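Local coordinates for geranyltranstransferase (Stenotrophomonas maltophilia, PDB 7LBJ), which probably makes farnesyl diphosphate or a longer polyprenyl diphosphate from isoprenoid units, as a magnesium-dependent member of the FPP/GGPP synthase family, at residues S24-A29 against V81-A86; Q42-S47 against G122-T127; G64-T69 against A210-F215; L219-Q224 against S252-L257. All coordinates share one frame; numbering follows the deposited sequence.

How the interactions relate
From the N terminus, helix 11-29 comes first. Interaction 1 closes a loop back to it from helix 75-92. Before that loop ends, helix 38-46 opens interaction 2, which closes on helix 115-134, so the two contacts cross. They also touch: D27 forms a salt bridge with R45, and L83 packs on L125. Interaction 3 starts inside both loops, at the end of helix 55-65, and closes far along the chain on helix 206-233, so it crosses both. Interaction 4 follows in series. It joins the same long helix to the short helix 254-258. Interactions 2 and 4 lie on opposite sides of the chain's centre, with centres about 29 Å apart.

Interaction 1 of 4, residues S24-A29 against V81-A86; sequences SQLDAA and VELIHA
L26 lays its CD2 methyl against the outer end of L83. That one methyl meets both the branch carbon and a methyl of its partner: L26 CD2 is 4.0 Å from L83 CG and 4.0 Å from L83 CD2. The two side chains pass antiparallel, side by side. The other methyl of L26 turns to the neighbouring residue, where L26 CD1 lies 4.3 Å from E82 CG. With CG beside its backbone N (chi1 -72°), L26 carries both methyls out to the facing helix. The helices are not close, for the nearest CA atoms, those of L26 and L83, are 8.8 Å apart. Leucine branches bridge this distance.

E82 joins in with its aliphatic part alone. Its carboxylate leads away and forms a salt bridge with R54. L26 also touches M79, L49 and R54, while L83 reaches L125, A129 and L132 of helix 115-134. The contact sets the N-terminal helix 11-29 against helix 75-92 in the all-helical fold of this family. Its chemistry is wholly apolar, which implies cohesion by shape and dispersion, with the buried carboxylate of E82 paired to R54.

Interaction 2 of 4, residues Q42-S47 against G122-T127; sequences QAMRYS and GDALQT
M44 and L125 make the main apolar contact, their side chains lying alongside each other and heading opposite ways. M44 CB rests 3.9 Å from L125 CD2. Farther out, the methionine chain bends at its last torsion (chi3 70°). The bend sets sulfur and terminal methyl on one small side chain: M44 SD and M44 CE each lie 3.8 Å from A124 CB. The methyl also comes back toward the leucine, with M44 CE 4.1 Å from L125 CD2. The other branch, L125 CD1, is 4.0 Å from S47 CB. Both leucine methyls lie near M44 O as well. The backbones are near, 6.6 Å between the CA atoms of M44 and L125.

The bonds of S47 to A43 run inside segment 42-47. S47 OG donates to A43 O at 2.7 Å, its oxygen tilted 26° from the carbonyl plane. S47 N reaches the same oxygen from the opposite face. Two donors therefore grip A43 O, and the serine leaves its CB against the leucine. S47 OG is also bonded to T109 OG1.

Helix 115-134 also meets the second subunit. Q126 and T127 exchange hydrogen bonds with T127 and Q126 of that subunit. The chemistry implies that apolar atoms make the contact within the chain, with M44 also reaching A156 of the second subunit, while Q126 and T127 bond across the dimer.

Interaction 3 of 4, residues G64-T69 against A210-F215; sequences GHLFGT and AQLDSF. With EDO (1,2-ethanediol), chain F.
L66 and L212 point their ends at each other and meet methyl to methyl. The fit is close: L66 CD1 is 3.6 Å from L212 CD1 and 3.7 Å from L212 CD2, so one methyl touches both branches of the other leucine. Each CB points at the facing segment. The backbones stay well apart, with 10.4 Å between the two CA atoms, and extended side chains make the bridge. In L212 the branch carbon CG stands opposite the carbonyl carbon (chi1 -64°), which carries both methyls out toward L66.

F67 and L212 approach from opposite directions. L212 CD1 sits at the edge of the phenyl ring, near the ring plane, 4.1 Å from F67 CZ. The methyl of L212 therefore meets a leucine tip and a ring edge. V195 and A199 of helix 176-201 pack on L212 as well, and F67 touches A199.

L66 and F67 lie in the turn that closes with a Schellman motif at G68. G68 has positive phi, and the motif is formed by T69 N bonding to G64 O and G68 N bonding to H65 O. F67 N reaches G64 O from the opposite face to T69 N.

Facing the other way on helix 206-233, a 1,2-ethanediol, probably from the crystallisation liquor, donates from O2 to D213 OD2 (2.5 Å) and takes a weak bond from S214 OG. D213 also has a salt bridge to R192. The chemistry implies a purely apolar contact made through the L212 methyls, with the polar D213 and S214 turned to other partners.

Interaction 4 of 4, residues L219-Q224 against S252-L257; sequences LGLAFQ and STFPAL
The F254 ring has CG of Q224 at its edge, near the ring plane, 4.4 Å from F254 CE2. L221 comes closer. Its CD1 methyl approaches the ring obliquely, 3.8 Å from F254 CZ and 4.1 Å from F254 CE2. The ring is therefore met at its far end, by a methyl and by the aliphatic part of a glutamine one turn on. L221 gets there by swinging CG away from its backbone N (chi1 -179°), so that its end comes nearer than its CB direction suggests. F254 instead points its CB toward segment 219-224. L176 and T180 of helix 176-201, V225 and Q266 also touch F254, which buries it among several helices.

The short helix that carries F254 begins with a capping bond. T253 is its N-cap, and its OG1 accepts from A256 N at 3.1 Å with an N-H...O angle of 153°. F254 N bonds to D228 OD2. The other oxygen of D228, OD1, takes a weak bond from Q224 NE2. One carboxylate thus links both segments from outside the ring contact.

D228 falls in the sequence DDILD, which fits the second aspartate-rich DDxxD motif of prenyl synthases. In relatives that motif binds diphosphate through magnesium. Residues 235-249, between the two helices, are not modelled, consistent with a mobile loop. The arrangement fits the all-helical isoprenoid synthase fold; here the short helix packs back on the helix that carries the probable second aspartate-rich motif.

Interaction 1 of 4, residues S24-A29 against V81-A86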
loop_
_atom_site.group_PDB
_atom_site.type_symbol
_atom_site.label_atom_id
_atom_site.label_comp_id
_atom_site.label_asym_id
_atom_site.label_seq_id
_atom_site.Cartn_x
_atom_site.Cartn_y
_atom_site.Cartn_z
ATOM N N SER A 24 4.838 -3.679 -21.619
ATOM C CA SER A 24 3.516 -3.526 -22.222
ATOM C C SER A 24 2.411 -3.694 -21.187
ATOM O O SER A 24 1.384 -3.002 -21.243
ATOM C CB SER A 24 3.341 -4.539 -23.352
ATOM O OG SER A 24 2.036 -4.470 -23.894
ATOM N N GLN A 25 2.595 -4.629 -20.250
ATOM C CA GLN A 25 1.584 -4.882 -19.232
ATOM C C GLN A 25 1.455 -3.693 -18.292
ATOM O O GLN A 25 0.344 -3.269 -17.955
ATOM C CB GLN A 25 1.938 -6.148 -18.448
ATOM C CG GLN A 25 1.756 -7.427 -19.244
ATOM C CD GLN A 25 0.308 -7.857 -19.301
ATOM O OE1 GLN A 25 -0.431 -7.671 -18.344
ATOM N NE2 GLN A 25 -0.101 -8.443 -20.422
ATOM N N LEU A 26 2.587 -3.153 -17.846
ATOM C CA LEU A 26 2.552 -1.991 -16.964
ATOM C C LEU A 26 1.945 -0.781 -17.663
ATOM O O LEU A 26 1.208 -0.003 -17.045
ATOM C CB LEU A 26 3.966 -1.677 -16.476
ATOM C CG LEU A 26 4.553 -2.647 -15.454
ATOM C CD1 LEU A 26 6.092 -2.481 -15.394
ATOM C CD2 LEU A 26 3.939 -2.477 -14.045
ATOM N N ASP A 27 2.263 -0.584 -18.944
ATOM C CA ASP A 27 1.681 0.544 -19.664
ATOM C C ASP A 27 0.161 0.429 -19.714
ATOM O O ASP A 27 -0.554 1.423 -19.526
ATOM C CB ASP A 27 2.272 0.627 -21.075
ATOM C CG ASP A 27 1.608 1.694 -21.934
ATOM O OD1 ASP A 27 1.727 2.901 -21.611
ATOM O OD2 ASP A 27 0.965 1.324 -22.942
ATOM N N ALA A 28 -0.354 -0.783 -19.932
ATOM C CA ALA A 28 -1.804 -0.954 -19.993
ATOM C C ALA A 28 -2.439 -0.895 -18.606
ATOM O O ALA A 28 -3.616 -0.543 -18.485
ATOM C CB ALA A 28 -2.152 -2.278 -20.673
ATOM N N ALA A 29 -1.687 -1.238 -17.557
ATOM C CA ALA A 29 -2.220 -1.285 -16.191
ATOM C C ALA A 29 -2.262 0.066 -15.483
ATOM O O ALA A 29 -2.994 0.203 -14.495
ATOM C CB ALA A 29 -1.394 -2.235 -15.321
ATOM N N VAL A 81 5.342 -6.892 -8.058
ATOM C CA VAL A 81 6.610 -6.719 -7.358
ATOM C C VAL A 81 7.373 -5.539 -7.931
ATOM O O VAL A 81 8.121 -4.875 -7.196
ATOM C CB VAL A 81 7.461 -8.009 -7.360
ATOM C CG1 VAL A 81 6.758 -9.102 -6.564
ATOM C CG2 VAL A 81 7.759 -8.481 -8.792
ATOM N N GLU A 82 7.210 -5.254 -9.233
ATOM C CA GLU A 82 7.873 -4.090 -9.819
ATOM C C GLU A 82 7.239 -2.795 -9.330
ATOM O O GLU A 82 7.949 -1.798 -9.139
ATOM C CB GLU A 82 7.839 -4.164 -11.355
ATOM C CG GLU A 82 8.702 -3.127 -12.082
ATOM C CD GLU A 82 10.204 -3.320 -11.873
ATOM O OE1 GLU A 82 10.606 -4.256 -11.155
ATOM O OE2 GLU A 82 11.000 -2.533 -12.433
ATOM N N LEU A 83 5.910 -2.804 -9.103
ATOM C CA LEU A 83 5.230 -1.624 -8.562
ATOM C C LEU A 83 5.637 -1.345 -7.119
ATOM O O LEU A 83 5.811 -0.179 -6.734
ATOM C CB LEU A 83 3.699 -1.780 -8.672
ATOM C CG LEU A 83 3.248 -1.751 -10.139
ATOM C CD1 LEU A 83 1.812 -2.228 -10.271
ATOM C CD2 LEU A 83 3.398 -0.347 -10.748
ATOM N N ILE A 84 5.789 -2.386 -6.295
ATOM C CA ILE A 84 6.287 -2.147 -4.941
ATOM C C ILE A 84 7.698 -1.581 -5.005
ATOM O O ILE A 84 8.028 -0.595 -4.337
ATOM C CB ILE A 84 6.219 -3.430 -4.096
ATOM C CG1 ILE A 84 4.746 -3.821 -3.861
ATOM C CG2 ILE A 84 6.939 -3.238 -2.752
ATOM C CD1 ILE A 84 3.924 -2.732 -3.154
ATOM N N HIS A 85 8.546 -2.182 -5.842
ATOM C CA HIS A 85 9.917 -1.699 -5.976
ATOM C C HIS A 85 9.938 -0.243 -6.435
ATOM O O HIS A 85 10.630 0.605 -5.850
ATOM C CB HIS A 85 10.670 -2.597 -6.969
ATOM C CG HIS A 85 12.084 -2.174 -7.230
ATOM N ND1 HIS A 85 13.036 -2.115 -6.237
ATOM C CD2 HIS A 85 12.712 -1.814 -8.378
ATOM C CE1 HIS A 85 14.188 -1.725 -6.759
ATOM N NE2 HIS A 85 14.013 -1.523 -8.053
ATOM N N ALA A 86 9.145 0.076 -7.458
ATOM C CA ALA A 86 9.149 1.420 -8.021
ATOM C C ALA A 86 8.691 2.449 -6.999
ATOM O O ALA A 86 9.295 3.522 -6.881
ATOM C CB ALA A 86 8.259 1.483 -9.270
#

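Interaction 2 of 4, residues Q42-S47 against G122-T127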
loop_
_atom_site.group_PDB
_atom_site.type_symbol
_atom_site.label_atom_id
_atom_site.label_comp_id
_atom_site.label_asym_id
_atom_site.label_seq_id
_atom_site.Cartn_x
_atom_site.Cartn_y
_atom_site.Cartn_z
ATOM N N GLN A 42 0.837 10.971 -14.680
ATOM C CA GLN A 42 2.106 11.132 -15.384
ATOM C C GLN A 42 3.265 10.727 -14.491
ATOM O O GLN A 42 4.208 10.058 -14.938
ATOM C CB GLN A 42 2.274 12.585 -15.837
ATOM C CG GLN A 42 1.390 12.994 -16.977
ATOM C CD GLN A 42 1.361 14.508 -17.168
ATOM O OE1 GLN A 42 2.266 15.220 -16.720
ATOM N NE2 GLN A 42 0.302 15.008 -17.810
ATOM N N ALA A 43 3.196 11.109 -13.211
ATOM C CA ALA A 43 4.290 10.821 -12.292
ATOM C C ALA A 43 4.355 9.340 -11.959
ATOM O O ALA A 43 5.446 8.783 -11.799
ATOM C CB ALA A 43 4.129 11.650 -11.024
ATOM N N MET A 44 3.196 8.692 -11.818
ATOM C CA MET A 44 3.188 7.249 -11.628
ATOM C C MET A 44 3.879 6.543 -12.795
ATOM O O MET A 44 4.713 5.650 -12.593
ATOM C CB MET A 44 1.747 6.765 -11.471
ATOM C CG MET A 44 1.104 7.186 -10.135
ATOM S SD MET A 44 -0.686 6.886 -10.159
ATOM C CE MET A 44 -0.743 5.090 -10.113
ATOM N N ARG A 45 3.548 6.938 -14.026
ATOM C CA ARG A 45 4.154 6.302 -15.194
ATOM C C ARG A 45 5.631 6.626 -15.293
ATOM O O ARG A 45 6.442 5.745 -15.600
ATOM C CB ARG A 45 3.441 6.745 -16.469
ATOM C CG ARG A 45 2.061 6.165 -16.606
ATOM C CD ARG A 45 1.260 6.822 -17.729
ATOM N NE ARG A 45 0.194 5.897 -18.067
ATOM C CZ ARG A 45 0.307 4.929 -18.967
ATOM N NH1 ARG A 45 1.307 4.900 -19.832
ATOM N NH2 ARG A 45 -0.617 3.973 -19.007
ATOM N N TYR A 46 5.992 7.892 -15.060
ATOM C CA TYR A 46 7.394 8.294 -15.083
ATOM C C TYR A 46 8.227 7.448 -14.136
ATOM O O TYR A 46 9.413 7.183 -14.404
ATOM C CB TYR A 46 7.503 9.769 -14.706
ATOM C CG TYR A 46 8.889 10.362 -14.750
ATOM C CD1 TYR A 46 9.439 10.798 -15.951
ATOM C CD2 TYR A 46 9.641 10.516 -13.594
ATOM C CE1 TYR A 46 10.710 11.365 -15.999
ATOM C CE2 TYR A 46 10.930 11.080 -13.637
ATOM C CZ TYR A 46 11.454 11.504 -14.841
ATOM O OH TYR A 46 12.727 12.071 -14.885
ATOM N N SER A 47 7.626 7.027 -13.022
ATOM C CA SER A 47 8.323 6.284 -11.986
ATOM C C SER A 47 8.445 4.794 -12.272
ATOM O O SER A 47 9.149 4.108 -11.525
ATOM C CB SER A 47 7.595 6.462 -10.634
ATOM O OG SER A 47 7.481 7.835 -10.299
ATOM N N GLY A 122 3.976 7.561 -5.276
ATOM C CA GLY A 122 4.443 6.376 -4.572
ATOM C C GLY A 122 3.298 5.690 -3.850
ATOM O O GLY A 122 3.104 4.475 -3.966
ATOM N N ASP A 123 2.500 6.469 -3.122
ATOM C CA ASP A 123 1.347 5.890 -2.423
ATOM C C ASP A 123 0.439 5.134 -3.386
ATOM O O ASP A 123 0.023 3.999 -3.109
ATOM C CB ASP A 123 0.566 6.990 -1.710
ATOM C CG ASP A 123 1.315 7.558 -0.520
ATOM O OD1 ASP A 123 2.269 6.893 -0.057
ATOM O OD2 ASP A 123 0.920 8.654 -0.038
ATOM N N ALA A 124 0.137 5.741 -4.539
ATOM C CA ALA A 124 -0.812 5.122 -5.461
ATOM C C ALA A 124 -0.216 3.919 -6.183
ATOM O O ALA A 124 -0.961 3.012 -6.589
ATOM C CB ALA A 124 -1.323 6.156 -6.478
ATOM N N LEU A 125 1.103 3.917 -6.428
ATOM C CA LEU A 125 1.710 2.734 -7.019
ATOM C C LEU A 125 1.633 1.558 -6.058
ATOM O O LEU A 125 1.429 0.412 -6.484
ATOM C CB LEU A 125 3.171 3.004 -7.414
ATOM C CG LEU A 125 3.366 3.983 -8.574
ATOM C CD1 LEU A 125 4.833 4.427 -8.652
ATOM C CD2 LEU A 125 2.919 3.348 -9.883
ATOM N N GLN A 126 1.822 1.815 -4.758
ATOM C CA GLN A 126 1.675 0.732 -3.787
ATOM C C GLN A 126 0.268 0.148 -3.848
ATOM O O GLN A 126 0.097 -1.077 -3.893
ATOM C CB GLN A 126 1.986 1.192 -2.353
ATOM C CG GLN A 126 1.739 0.015 -1.390
ATOM C CD GLN A 126 2.013 0.284 0.103
ATOM O OE1 GLN A 126 1.665 -0.547 0.937
ATOM N NE2 GLN A 126 2.618 1.420 0.438
ATOM N N THR A 127 -0.754 1.014 -3.880
ATOM C CA THR A 127 -2.116 0.496 -3.902
ATOM C C THR A 127 -2.365 -0.306 -5.169
ATOM O O THR A 127 -3.013 -1.358 -5.129
ATOM C CB THR A 127 -3.134 1.630 -3.788
ATOM O OG1 THR A 127 -2.737 2.539 -2.741
ATOM C CG2 THR A 127 -4.536 1.055 -3.491
#

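Interaction 3 of 4, residues G64-T69 against A210-F215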
loop_
_atom_site.group_PDB
_atom_site.type_symbol
_atom_site.label_atom_id
_atom_site.label_comp_id
_atom_site.label_asym_id
_atom_site.label_seq_id
_atom_site.Cartn_x
_atom_site.Cartn_y
_atom_site.Cartn_z
ATOM N N GLY A 64 8.064 -19.099 -12.205
ATOM C CA GLY A 64 6.933 -19.782 -12.807
ATOM C C GLY A 64 7.370 -20.684 -13.940
ATOM O O GLY A 64 6.769 -21.740 -14.174
ATOM N N HIS A 65 8.440 -20.291 -14.640
ATOM C CA HIS A 65 8.917 -21.046 -15.795
ATOM C C HIS A 65 9.393 -22.437 -15.396
ATOM O O HIS A 65 9.316 -23.380 -16.205
ATOM C CB HIS A 65 10.038 -20.249 -16.480
ATOM C CG HIS A 65 10.537 -20.853 -17.753
ATOM N ND1 HIS A 65 9.791 -20.869 -18.911
ATOM C CD2 HIS A 65 11.716 -21.449 -18.055
ATOM C CE1 HIS A 65 10.487 -21.453 -19.873
ATOM N NE2 HIS A 65 11.660 -21.814 -19.379
ATOM N N LEU A 66 9.896 -22.586 -14.164
ATOM C CA LEU A 66 10.312 -23.892 -13.659
ATOM C C LEU A 66 9.206 -24.927 -13.771
ATOM O O LEU A 66 9.480 -26.120 -13.930
ATOM C CB LEU A 66 10.697 -23.793 -12.187
ATOM C CG LEU A 66 12.028 -23.291 -11.681
ATOM C CD1 LEU A 66 11.940 -23.315 -10.143
ATOM C CD2 LEU A 66 13.123 -24.213 -12.174
ATOM N N PHE A 67 7.958 -24.490 -13.643
ATOM C CA PHE A 67 6.799 -25.367 -13.631
ATOM C C PHE A 67 6.057 -25.360 -14.952
ATOM O O PHE A 67 4.992 -25.976 -15.051
ATOM C CB PHE A 67 5.866 -24.948 -12.499
ATOM C CG PHE A 67 6.570 -24.814 -11.184
ATOM C CD1 PHE A 67 6.731 -25.920 -10.365
ATOM C CD2 PHE A 67 7.113 -23.603 -10.789
ATOM C CE1 PHE A 67 7.393 -25.821 -9.171
ATOM C CE2 PHE A 67 7.792 -23.501 -9.581
ATOM C CZ PHE A 67 7.930 -24.603 -8.784
ATOM N N GLY A 68 6.586 -24.676 -15.961
ATOM C CA GLY A 68 5.911 -24.605 -17.241
ATOM C C GLY A 68 4.734 -23.663 -17.266
ATOM O O GLY A 68 3.890 -23.763 -18.161
ATOM N N THR A 69 4.656 -22.743 -16.313
ATOM C CA THR A 69 3.506 -21.866 -16.183
ATOM C C THR A 69 3.488 -20.831 -17.297
ATOM O O THR A 69 4.519 -20.257 -17.651
ATOM C CB THR A 69 3.545 -21.180 -14.826
ATOM O OG1 THR A 69 3.534 -22.198 -13.827
ATOM C CG2 THR A 69 2.343 -20.260 -14.629
ATOM N N ALA A 210 10.338 -23.936 -0.237
ATOM C CA ALA A 210 11.426 -23.686 0.702
ATOM C C ALA A 210 12.778 -23.751 0.010
ATOM O O ALA A 210 13.688 -22.968 0.305
ATOM C CB ALA A 210 11.361 -24.699 1.848
ATOM N N GLN A 211 12.938 -24.692 -0.906
ATOM C CA GLN A 211 14.187 -24.776 -1.659
ATOM C C GLN A 211 14.426 -23.503 -2.481
ATOM O O GLN A 211 15.526 -22.926 -2.469
ATOM C CB GLN A 211 14.123 -26.018 -2.545
ATOM C CG GLN A 211 15.267 -26.201 -3.523
ATOM C CD GLN A 211 14.922 -27.312 -4.499
ATOM O OE1 GLN A 211 14.104 -27.119 -5.388
ATOM N NE2 GLN A 211 15.480 -28.493 -4.290
ATOM N N LEU A 212 13.402 -23.053 -3.207
ATOM C CA LEU A 212 13.529 -21.834 -4.002
ATOM C C LEU A 212 13.723 -20.611 -3.124
ATOM O O LEU A 212 14.379 -19.643 -3.537
ATOM C CB LEU A 212 12.292 -21.641 -4.881
ATOM C CG LEU A 212 12.165 -22.754 -5.907
ATOM C CD1 LEU A 212 10.903 -22.607 -6.726
ATOM C CD2 LEU A 212 13.420 -22.791 -6.825
ATOM N N ASP A 213 13.154 -20.623 -1.924
ATOM C CA ASP A 213 13.366 -19.507 -1.015
ATOM C C ASP A 213 14.822 -19.420 -0.597
ATOM O O ASP A 213 15.368 -18.321 -0.460
ATOM C CB ASP A 213 12.463 -19.644 0.202
ATOM C CG ASP A 213 12.458 -18.395 1.055
ATOM O OD1 ASP A 213 12.148 -17.314 0.518
ATOM O OD2 ASP A 213 12.759 -18.490 2.261
ATOM N N SER A 214 15.477 -20.572 -0.404
ATOM C CA SER A 214 16.898 -20.586 -0.070
ATOM C C SER A 214 17.726 -19.986 -1.201
ATOM O O SER A 214 18.689 -19.240 -0.974
ATOM C CB SER A 214 17.315 -22.031 0.213
ATOM O OG SER A 214 18.657 -22.138 0.610
ATOM N N PHE A 215 17.369 -20.318 -2.433
ATOM C CA PHE A 215 18.027 -19.706 -3.585
ATOM C C PHE A 215 17.791 -18.196 -3.601
ATOM O O PHE A 215 18.724 -17.399 -3.790
ATOM C CB PHE A 215 17.494 -20.363 -4.862
ATOM C CG PHE A 215 17.845 -19.627 -6.151
ATOM C CD1 PHE A 215 19.044 -19.872 -6.804
ATOM C CD2 PHE A 215 16.963 -18.713 -6.700
ATOM C CE1 PHE A 215 19.354 -19.206 -7.994
ATOM C CE2 PHE A 215 17.256 -18.053 -7.887
ATOM C CZ PHE A 215 18.457 -18.297 -8.536
HETATM C C1 EDO F . 16.768 -20.035 4.174
HETATM O O1 EDO F . 17.449 -20.881 3.227
HETATM C C2 EDO F . 15.786 -19.138 3.445
HETATM O O2 EDO F . 14.562 -19.874 3.323
#

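Interaction 4 of 4, residues L219-Q224 against S252-L257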
loop_
_atom_site.group_PDB
_atom_site.type_symbol
_atom_site.label_atom_id
_atom_site.label_comp_id
_atom_site.label_asym_id
_atom_site.label_seq_id
_atom_site.Cartn_x
_atom_site.Cartn_y
_atom_site.Cartn_z
ATOM N N LEU A 219 20.301 -14.954 -3.437
ATOM C CA LEU A 219 20.365 -14.012 -4.552
ATOM C C LEU A 219 20.216 -12.565 -4.088
ATOM O O LEU A 219 20.919 -11.668 -4.585
ATOM C CB LEU A 219 19.292 -14.348 -5.600
ATOM C CG LEU A 219 19.379 -13.594 -6.927
ATOM C CD1 LEU A 219 18.921 -14.502 -8.048
ATOM C CD2 LEU A 219 18.511 -12.357 -6.897
ATOM N N GLY A 220 19.282 -12.309 -3.167
ATOM C CA GLY A 220 19.072 -10.949 -2.720
ATOM C C GLY A 220 20.301 -10.374 -2.041
ATOM O O GLY A 220 20.638 -9.202 -2.237
ATOM N N LEU A 221 20.986 -11.188 -1.240
ATOM C CA LEU A 221 22.241 -10.727 -0.640
ATOM C C LEU A 221 23.332 -10.579 -1.699
ATOM O O LEU A 221 24.047 -9.568 -1.720
ATOM C CB LEU A 221 22.692 -11.682 0.467
ATOM C CG LEU A 221 23.984 -11.296 1.201
ATOM C CD1 LEU A 221 23.859 -9.902 1.792
ATOM C CD2 LEU A 221 24.366 -12.314 2.332
ATOM N N ALA A 222 23.452 -11.555 -2.609
ATOM C CA ALA A 222 24.475 -11.472 -3.643
ATOM C C ALA A 222 24.377 -10.168 -4.417
ATOM O O ALA A 222 25.393 -9.518 -4.696
ATOM C CB ALA A 222 24.367 -12.671 -4.595
ATOM N N PHE A 223 23.160 -9.775 -4.788
ATOM C CA PHE A 223 22.978 -8.541 -5.542
ATOM C C PHE A 223 23.579 -7.357 -4.791
ATOM O O PHE A 223 24.241 -6.495 -5.381
ATOM C CB PHE A 223 21.481 -8.344 -5.793
ATOM C CG PHE A 223 21.156 -7.293 -6.797
ATOM C CD1 PHE A 223 21.113 -7.603 -8.149
ATOM C CD2 PHE A 223 20.852 -5.994 -6.397
ATOM C CE1 PHE A 223 20.783 -6.632 -9.096
ATOM C CE2 PHE A 223 20.534 -5.009 -7.341
ATOM C CZ PHE A 223 20.499 -5.333 -8.694
ATOM N N GLN A 224 23.381 -7.315 -3.476
ATOM C CA GLN A 224 23.854 -6.176 -2.699
ATOM C C GLN A 224 25.366 -6.208 -2.479
ATOM O O GLN A 224 26.016 -5.160 -2.511
ATOM C CB GLN A 224 23.120 -6.129 -1.357
ATOM C CG GLN A 224 23.506 -4.931 -0.522
ATOM C CD GLN A 224 23.124 -3.622 -1.189
ATOM O OE1 GLN A 224 22.059 -3.523 -1.794
ATOM N NE2 GLN A 224 24.006 -2.616 -1.102
ATOM N N SER A 252 28.703 1.997 6.238
ATOM C CA SER A 252 29.131 0.607 6.363
ATOM C C SER A 252 28.741 -0.200 5.127
ATOM O O SER A 252 27.597 -0.142 4.669
ATOM C CB SER A 252 28.528 -0.031 7.617
ATOM O OG SER A 252 29.258 0.338 8.778
ATOM N N THR A 253 29.707 -0.942 4.590
ATOM C CA THR A 253 29.548 -1.743 3.384
ATOM C C THR A 253 30.290 -3.054 3.582
ATOM O O THR A 253 31.150 -3.176 4.464
ATOM C CB THR A 253 30.125 -1.062 2.142
ATOM O OG1 THR A 253 31.556 -1.012 2.260
ATOM C CG2 THR A 253 29.588 0.352 1.997
ATOM N N PHE A 254 29.991 -4.018 2.726
ATOM C CA PHE A 254 30.680 -5.289 2.886
ATOM C C PHE A 254 32.173 -5.165 2.590
ATOM O O PHE A 254 32.971 -5.743 3.337
ATOM C CB PHE A 254 29.998 -6.372 2.039
ATOM C CG PHE A 254 28.635 -6.749 2.559
ATOM C CD1 PHE A 254 28.510 -7.531 3.698
ATOM C CD2 PHE A 254 27.491 -6.266 1.955
ATOM C CE1 PHE A 254 27.269 -7.863 4.209
ATOM C CE2 PHE A 254 26.235 -6.588 2.462
ATOM C CZ PHE A 254 26.123 -7.393 3.584
ATOM N N PRO A 255 32.622 -4.427 1.564
ATOM C CA PRO A 255 34.084 -4.282 1.410
ATOM C C PRO A 255 34.731 -3.528 2.555
ATOM O O PRO A 255 35.887 -3.814 2.890
ATOM C CB PRO A 255 34.244 -3.523 0.086
ATOM C CG PRO A 255 32.961 -3.805 -0.659
ATOM C CD PRO A 255 31.901 -3.876 0.401
ATOM N N ALA A 256 34.038 -2.566 3.171
ATOM C CA ALA A 256 34.675 -1.841 4.266
ATOM C C ALA A 256 34.829 -2.733 5.487
ATOM O O ALA A 256 35.851 -2.678 6.180
ATOM C CB ALA A 256 33.881 -0.584 4.620
ATOM N N LEU A 257 33.836 -3.581 5.748
ATOM C CA LEU A 257 33.850 -4.417 6.944
ATOM C C LEU A 257 34.624 -5.711 6.740
ATOM O O LEU A 257 35.178 -6.252 7.701
ATOM C CB LEU A 257 32.419 -4.736 7.366
ATOM C CG LEU A 257 31.644 -3.600 8.019
ATOM C CD1 LEU A 257 30.148 -3.885 7.972
ATOM C CD2 LEU A 257 32.102 -3.449 9.441
#